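Local coordinates for B-agarase (Saccharophagus degradans, PDB 4BQ2), which probably hydrolyses beta-1,4 linkages of agarose from the chain end, as a family 50 exo-beta-agarase with a calcium-binding domain resembling a carbohydrate-binding module, at residues T296-R310 with Y361-A375. Sequence-based numbering, arbitrary orientation. Where two conformers were deposited one is given.
Sequences TMTGYDYDQATVAQR and YRRSAHSGPLKRGEA
The carboxylate of Glu-374 is gripped at both oxygens by residues 296-310. Thr-298 OG1 donates to Glu-374 OE1 on its anti side at 2.5 Å, while Tyr-302 OH reaches Glu-374 OE2 through the anti lone pair at 2.6 Å, the tyrosine ring standing 72° from the carboxylate plane. With CG anti to the backbone N (chi1 172°) and the chain extended beyond it, Glu-374 projects between these two hydroxyls. Arg-334 adds a salt bridge to OE2, which probably favours the ionised acid in this buried position. Thr-298 OG1 also accepts from Tyr-300 N, closing an ST turn.

That turn interrupts strand 296-301, which runs antiparallel to strand 373-376 in a small four-stranded sheet, with Met-297 and Ala-375 as a non-hydrogen-bonded pair. Around the break, Glu-374 O accepts from Thr-298 N and Glu-374 N donates to Tyr-300 O. A water accepts a hydrogen bond from Gly-299 N and donates to both Tyr-300 O and Glu-374 O.

Further along, Asp-301 uses both carboxylate oxygens. Asp-301 OD1 receives Tyr-361 OH on its syn lone pair at 2.7 Å, and Tyr-302 N from above the carboxylate plane. Arg-372 NE forms a salt bridge with Asp-301 OD2, its hydrogen bond nearly straight (2.9 Å, 165°), and a second water links OD2 to Arg-372 O. The flat amide of Gln-304 stacks over one face of the Arg-372 guanidinium. Tyr-361 CD1 lies 3.4 Å from Tyr-302 CD2, the rings near parallel but barely overlapping.

At the far end, Arg-363 NH1 donates to Ala-308 O from above the carbonyl plane (2.9 Å). Arg-310 CG sits over the Arg-363 guanidinium face; Glu-318 forms salt bridges with both arginines, and Arg-310 NH2 also bonds to Thr-316 O.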
loop_
_atom_site.group_PDB
_atom_site.type_symbol
_atom_site.label_atom_id
_atom_site.label_comp_id
_atom_site.label_asym_id
_atom_site.label_seq_id
_atom_site.Cartn_x
_atom_site.Cartn_y
_atom_site.Cartn_z
ATOM N N THR A 296 1.594 -14.785 -9.834
ATOM C CA THR A 296 0.503 -15.216 -8.934
ATOM C C THR A 296 0.636 -16.716 -8.664
ATOM O O THR A 296 1.017 -17.454 -9.579
ATOM C CB THR A 296 -0.890 -14.876 -9.535
ATOM O OG1 THR A 296 -1.918 -15.116 -8.564
ATOM C CG2 THR A 296 -1.186 -15.601 -10.911
ATOM N N MET A 297 0.375 -17.167 -7.423
ATOM C CA MET A 297 0.578 -18.583 -7.088
ATOM C C MET A 297 -0.364 -19.495 -7.899
ATOM O O MET A 297 -1.576 -19.268 -7.917
ATOM C CB MET A 297 0.423 -18.848 -5.567
ATOM C CG MET A 297 1.450 -18.183 -4.637
ATOM S SD MET A 297 3.181 -18.576 -4.978
ATOM C CE MET A 297 3.886 -18.291 -3.360
ATOM N N THR A 298 0.205 -20.497 -8.579
ATOM C CA THR A 298 -0.598 -21.440 -9.377
ATOM C C THR A 298 -1.261 -22.566 -8.587
ATOM O O THR A 298 -2.227 -23.199 -9.064
ATOM C CB THR A 298 0.212 -22.110 -10.498
ATOM O OG1 THR A 298 1.240 -22.915 -9.919
ATOM C CG2 THR A 298 0.822 -21.077 -11.458
ATOM N N GLY A 299 -0.738 -22.836 -7.397
ATOM C CA GLY A 299 -1.198 -23.955 -6.610
ATOM C C GLY A 299 -0.339 -25.190 -6.793
ATOM O O GLY A 299 -0.602 -26.215 -6.157
ATOM N N TYR A 300 0.682 -25.112 -7.649
ATOM C CA TYR A 300 1.642 -26.212 -7.763
ATOM C C TYR A 300 2.938 -25.988 -6.963
ATOM O O TYR A 300 3.279 -24.847 -6.581
ATOM C CB TYR A 300 1.926 -26.526 -9.232
ATOM C CG TYR A 300 0.695 -27.028 -9.974
ATOM C CD1 TYR A 300 -0.257 -26.133 -10.455
ATOM C CD2 TYR A 300 0.473 -28.400 -10.165
ATOM C CE1 TYR A 300 -1.388 -26.577 -11.125
ATOM C CE2 TYR A 300 -0.656 -28.854 -10.827
ATOM C CZ TYR A 300 -1.581 -27.931 -11.310
ATOM O OH TYR A 300 -2.711 -28.345 -11.977
ATOM N N ASP A 301 3.665 -27.085 -6.722
ATOM C CA ASP A 301 4.926 -27.041 -6.021
ATOM C C ASP A 301 5.928 -27.992 -6.677
ATOM O O ASP A 301 5.553 -28.849 -7.487
ATOM C CB ASP A 301 4.737 -27.320 -4.518
ATOM C CG ASP A 301 5.789 -26.624 -3.651
ATOM O OD1 ASP A 301 6.759 -26.027 -4.196
ATOM O OD2 ASP A 301 5.651 -26.676 -2.407
ATOM N N TYR A 302 7.200 -27.783 -6.383
ATOM C CA TYR A 302 8.266 -28.575 -6.967
ATOM C C TYR A 302 8.971 -29.343 -5.857
ATOM O O TYR A 302 8.903 -28.948 -4.685
ATOM C CB TYR A 302 9.284 -27.677 -7.683
ATOM C CG TYR A 302 8.707 -26.813 -8.806
ATOM C CD1 TYR A 302 7.651 -27.265 -9.601
ATOM C CD2 TYR A 302 9.232 -25.543 -9.079
ATOM C CE1 TYR A 302 7.126 -26.473 -10.622
ATOM C CE2 TYR A 302 8.705 -24.753 -10.093
ATOM C CZ TYR A 302 7.656 -25.233 -10.864
ATOM O OH TYR A 302 7.143 -24.458 -11.876
ATOM N N ASP A 303 9.620 -30.453 -6.193
ATOM C CA ASP A 303 10.356 -31.177 -5.161
ATOM C C ASP A 303 11.651 -30.405 -4.863
ATOM O O ASP A 303 12.419 -30.056 -5.764
ATOM C CB ASP A 303 10.544 -32.664 -5.510
ATOM C CG ASP A 303 9.280 -33.508 -5.208
ATOM O OD1 ASP A 303 9.017 -33.815 -4.024
ATOM O OD2 ASP A 303 8.539 -33.861 -6.150
ATOM N N GLN A 304 11.836 -30.111 -3.580
ATOM C CA GLN A 304 12.799 -29.127 -3.071
ATOM C C GLN A 304 14.259 -29.364 -3.459
ATOM O O GLN A 304 15.050 -28.412 -3.474
ATOM C CB GLN A 304 12.631 -28.912 -1.560
ATOM C CG GLN A 304 11.234 -28.424 -1.183
ATOM C CD GLN A 304 10.895 -27.057 -1.786
ATOM O OE1 GLN A 304 10.046 -26.944 -2.677
ATOM N NE2 GLN A 304 11.560 -26.019 -1.305
ATOM N N ALA A 305 14.605 -30.604 -3.806
ATOM C CA ALA A 305 15.967 -30.933 -4.255
ATOM C C ALA A 305 16.327 -30.212 -5.565
ATOM O O ALA A 305 17.509 -30.106 -5.942
ATOM C CB ALA A 305 16.120 -32.444 -4.422
ATOM N N THR A 306 15.301 -29.718 -6.253
ATOM C CA THR A 306 15.470 -29.080 -7.546
ATOM C C THR A 306 15.386 -27.569 -7.452
ATOM O O THR A 306 15.597 -26.894 -8.448
ATOM C CB THR A 306 14.425 -29.564 -8.592
ATOM O OG1 THR A 306 13.118 -29.056 -8.259
ATOM C CG2 THR A 306 14.408 -31.091 -8.681
ATOM N N VAL A 307 15.077 -27.047 -6.269
ATOM C CA VAL A 307 15.015 -25.605 -6.073
ATOM C C VAL A 307 16.293 -25.051 -5.420
ATOM O O VAL A 307 16.661 -25.451 -4.309
ATOM C CB VAL A 307 13.783 -25.221 -5.228
ATOM C CG1 VAL A 307 13.655 -23.697 -5.129
ATOM C CG2 VAL A 307 12.519 -25.847 -5.812
ATOM N N ALA A 308 16.968 -24.127 -6.102
ATOM C CA ALA A 308 18.123 -23.448 -5.505
ATOM C C ALA A 308 17.675 -22.686 -4.250
ATOM O O ALA A 308 16.610 -22.067 -4.239
ATOM C CB ALA A 308 18.792 -22.509 -6.511
ATOM N N GLN A 309 18.463 -22.757 -3.187
ATOM C CA GLN A 309 18.118 -22.021 -1.979
ATOM C C GLN A 309 18.804 -20.659 -1.974
ATOM O O GLN A 309 19.829 -20.478 -2.626
ATOM C CB GLN A 309 18.447 -22.823 -0.715
ATOM C CG GLN A 309 17.689 -22.356 0.536
ATOM C CD GLN A 309 16.209 -22.041 0.281
ATOM O OE1 GLN A 309 15.797 -20.870 0.303
ATOM N NE2 GLN A 309 15.403 -23.084 0.035
ATOM N N ARG A 310 18.213 -19.698 -1.266
ATOM C CA ARG A 310 18.805 -18.367 -1.120
ATOM C C ARG A 310 20.170 -18.431 -0.414
ATOM O O ARG A 310 20.400 -19.294 0.443
ATOM C CB ARG A 310 17.869 -17.456 -0.320
ATOM C CG ARG A 310 16.517 -17.175 -0.969
ATOM C CD ARG A 310 15.626 -16.340 -0.054
ATOM N NE ARG A 310 16.331 -15.137 0.419
ATOM C CZ ARG A 310 16.425 -13.994 -0.267
ATOM N NH1 ARG A 310 15.828 -13.870 -1.459
ATOM N NH2 ARG A 310 17.104 -12.965 0.246
ATOM N N TYR A 361 9.112 -19.109 -9.376
ATOM C CA TYR A 361 9.016 -19.845 -8.119
ATOM C C TYR A 361 9.393 -18.926 -6.960
ATOM O O TYR A 361 10.463 -18.311 -6.976
ATOM C CB TYR A 361 9.904 -21.091 -8.117
ATOM C CG TYR A 361 9.616 -21.970 -6.920
ATOM C CD1 TYR A 361 8.617 -22.952 -6.977
ATOM C CD2 TYR A 361 10.301 -21.793 -5.708
ATOM C CE1 TYR A 361 8.334 -23.741 -5.872
ATOM C CE2 TYR A 361 10.011 -22.585 -4.594
ATOM C CZ TYR A 361 9.019 -23.550 -4.686
ATOM O OH TYR A 361 8.716 -24.335 -3.585
ATOM N N ARG A 362 8.532 -18.836 -5.952
ATOM C CA ARG A 362 8.890 -18.082 -4.752
ATOM C C ARG A 362 9.165 -19.039 -3.587
ATOM O O ARG A 362 8.438 -20.001 -3.402
ATOM C CB ARG A 362 7.796 -17.064 -4.420
ATOM C CG ARG A 362 7.740 -15.881 -5.386
ATOM C CD ARG A 362 9.113 -15.227 -5.597
ATOM N NE ARG A 362 9.018 -13.919 -6.255
ATOM C CZ ARG A 362 9.950 -13.395 -7.047
ATOM N NH1 ARG A 362 11.078 -14.059 -7.334
ATOM N NH2 ARG A 362 9.740 -12.195 -7.588
ATOM N N ARG A 363 10.227 -18.789 -2.820
ATOM C CA ARG A 363 10.621 -19.716 -1.744
ATOM C C ARG A 363 10.025 -19.300 -0.413
ATOM O O ARG A 363 10.106 -20.034 0.568
ATOM C CB ARG A 363 12.141 -19.860 -1.685
ATOM C CG ARG A 363 12.713 -20.375 -3.002
ATOM C CD ARG A 363 14.195 -20.074 -3.096
ATOM N NE ARG A 363 14.440 -18.720 -3.610
ATOM C CZ ARG A 363 15.599 -18.298 -4.118
ATOM N NH1 ARG A 363 16.657 -19.121 -4.198
ATOM N NH2 ARG A 363 15.705 -17.048 -4.558
ATOM N N SER A 364 9.387 -18.137 -0.396
ATOM C CA SER A 364 8.678 -17.674 0.792
ATOM C C SER A 364 7.506 -16.790 0.367
ATOM O O SER A 364 7.374 -16.445 -0.815
ATOM C CB SER A 364 9.613 -16.900 1.716
ATOM O OG SER A 364 10.119 -15.769 1.032
ATOM N N ALA A 365 6.653 -16.440 1.330
ATOM C CA ALA A 365 5.522 -15.552 1.090
ATOM C C ALA A 365 5.273 -14.824 2.393
ATOM O O ALA A 365 5.599 -15.350 3.455
ATOM C CB ALA A 365 4.281 -16.349 0.698
ATOM N N HIS A 366 4.701 -13.624 2.332
ATOM C CA HIS A 366 4.370 -12.920 3.575
ATOM C C HIS A 366 3.102 -13.530 4.151
ATOM O O HIS A 366 3.015 -13.791 5.357
ATOM C CB HIS A 366 4.178 -11.424 3.332
ATOM C CG HIS A 366 3.511 -10.699 4.465
ATOM N ND1 HIS A 366 4.219 -10.099 5.496
ATOM C CD2 HIS A 366 2.205 -10.451 4.714
ATOM C CE1 HIS A 366 3.367 -9.504 6.319
ATOM N NE2 HIS A 366 2.141 -9.702 5.866
ATOM N N SER A 367 2.123 -13.767 3.284
ATOM C CA SER A 367 0.835 -14.318 3.729
ATOM C C SER A 367 0.140 -14.963 2.552
ATOM O O SER A 367 0.500 -14.713 1.399
ATOM C CB SER A 367 -0.030 -13.201 4.316
ATOM O OG SER A 367 -0.280 -12.213 3.329
ATOM N N GLY A 368 -0.861 -15.798 2.840
ATOM C CA GLY A 368 -1.595 -16.529 1.804
ATOM C C GLY A 368 -1.611 -18.006 2.171
ATOM O O GLY A 368 -0.970 -18.405 3.149
ATOM N N PRO A 369 -2.347 -18.835 1.402
ATOM C CA PRO A 369 -2.491 -20.266 1.734
ATOM C C PRO A 369 -1.208 -21.064 1.503
ATOM O O PRO A 369 -1.059 -22.155 2.050
ATOM C CB PRO A 369 -3.601 -20.750 0.788
ATOM C CG PRO A 369 -3.618 -19.768 -0.346
ATOM C CD PRO A 369 -3.147 -18.445 0.225
ATOM N N LEU A 370 -0.276 -20.531 0.720
ATOM C CA LEU A 370 0.978 -21.264 0.457
ATOM C C LEU A 370 2.214 -20.488 0.902
ATOM O O LEU A 370 2.278 -19.264 0.729
ATOM C CB LEU A 370 1.107 -21.586 -1.025
ATOM C CG LEU A 370 -0.048 -22.366 -1.654
ATOM C CD1 LEU A 370 0.076 -22.285 -3.163
ATOM C CD2 LEU A 370 -0.040 -23.820 -1.180
ATOM N N LYS A 371 3.182 -21.202 1.474
ATOM C CA LYS A 371 4.409 -20.572 2.002
ATOM C C LYS A 371 5.491 -20.488 0.940
ATOM O O LYS A 371 6.480 -19.771 1.097
ATOM C CB LYS A 371 4.924 -21.319 3.246
ATOM C CG LYS A 371 3.924 -21.313 4.396
ATOM C CD LYS A 371 4.607 -21.275 5.754
ATOM C CE LYS A 371 3.570 -21.354 6.860
ATOM N NZ LYS A 371 2.945 -22.715 6.869
ATOM N N ARG A 372 5.281 -21.221 -0.148
ATOM C CA ARG A 372 6.208 -21.264 -1.261
ATOM C C ARG A 372 5.456 -21.910 -2.417
ATOM O O ARG A 372 4.412 -22.553 -2.229
ATOM C CB ARG A 372 7.410 -22.150 -0.924
ATOM C CG ARG A 372 6.997 -23.589 -0.637
ATOM C CD ARG A 372 8.171 -24.507 -0.338
ATOM N NE ARG A 372 7.768 -25.903 -0.563
ATOM C CZ ARG A 372 8.180 -26.955 0.154
ATOM N NH1 ARG A 372 9.038 -26.803 1.153
ATOM N NH2 ARG A 372 7.735 -28.173 -0.140
ATOM N N GLY A 373 5.983 -21.769 -3.625
ATOM C CA GLY A 373 5.279 -22.381 -4.729
ATOM C C GLY A 373 5.579 -21.826 -6.092
ATOM O O GLY A 373 6.250 -20.776 -6.255
ATOM N N GLU A 374 5.093 -22.567 -7.077
ATOM C CA GLU A 374 5.139 -22.126 -8.451
ATOM C C GLU A 374 4.182 -20.934 -8.618
ATOM O O GLU A 374 3.116 -20.857 -7.982
ATOM C CB GLU A 374 4.784 -23.292 -9.383
ATOM C CG GLU A 374 4.612 -22.912 -10.852
ATOM C CD GLU A 374 3.907 -23.999 -11.644
ATOM O OE1 GLU A 374 2.647 -23.989 -11.686
ATOM O OE2 GLU A 374 4.617 -24.852 -12.228
ATOM N N ALA A 375 4.615 -19.967 -9.423
ATOM C CA ALA A 375 3.790 -18.819 -9.755
ATOM C C ALA A 375 3.871 -18.579 -11.276
ATOM O O ALA A 375 4.757 -19.125 -11.945
ATOM C CB ALA A 375 4.230 -17.606 -8.935
HETATM O O HOH W 1 1.810 -22.452 -6.024
HETATM O O HOH W 2 3.418 -25.093 -1.779
#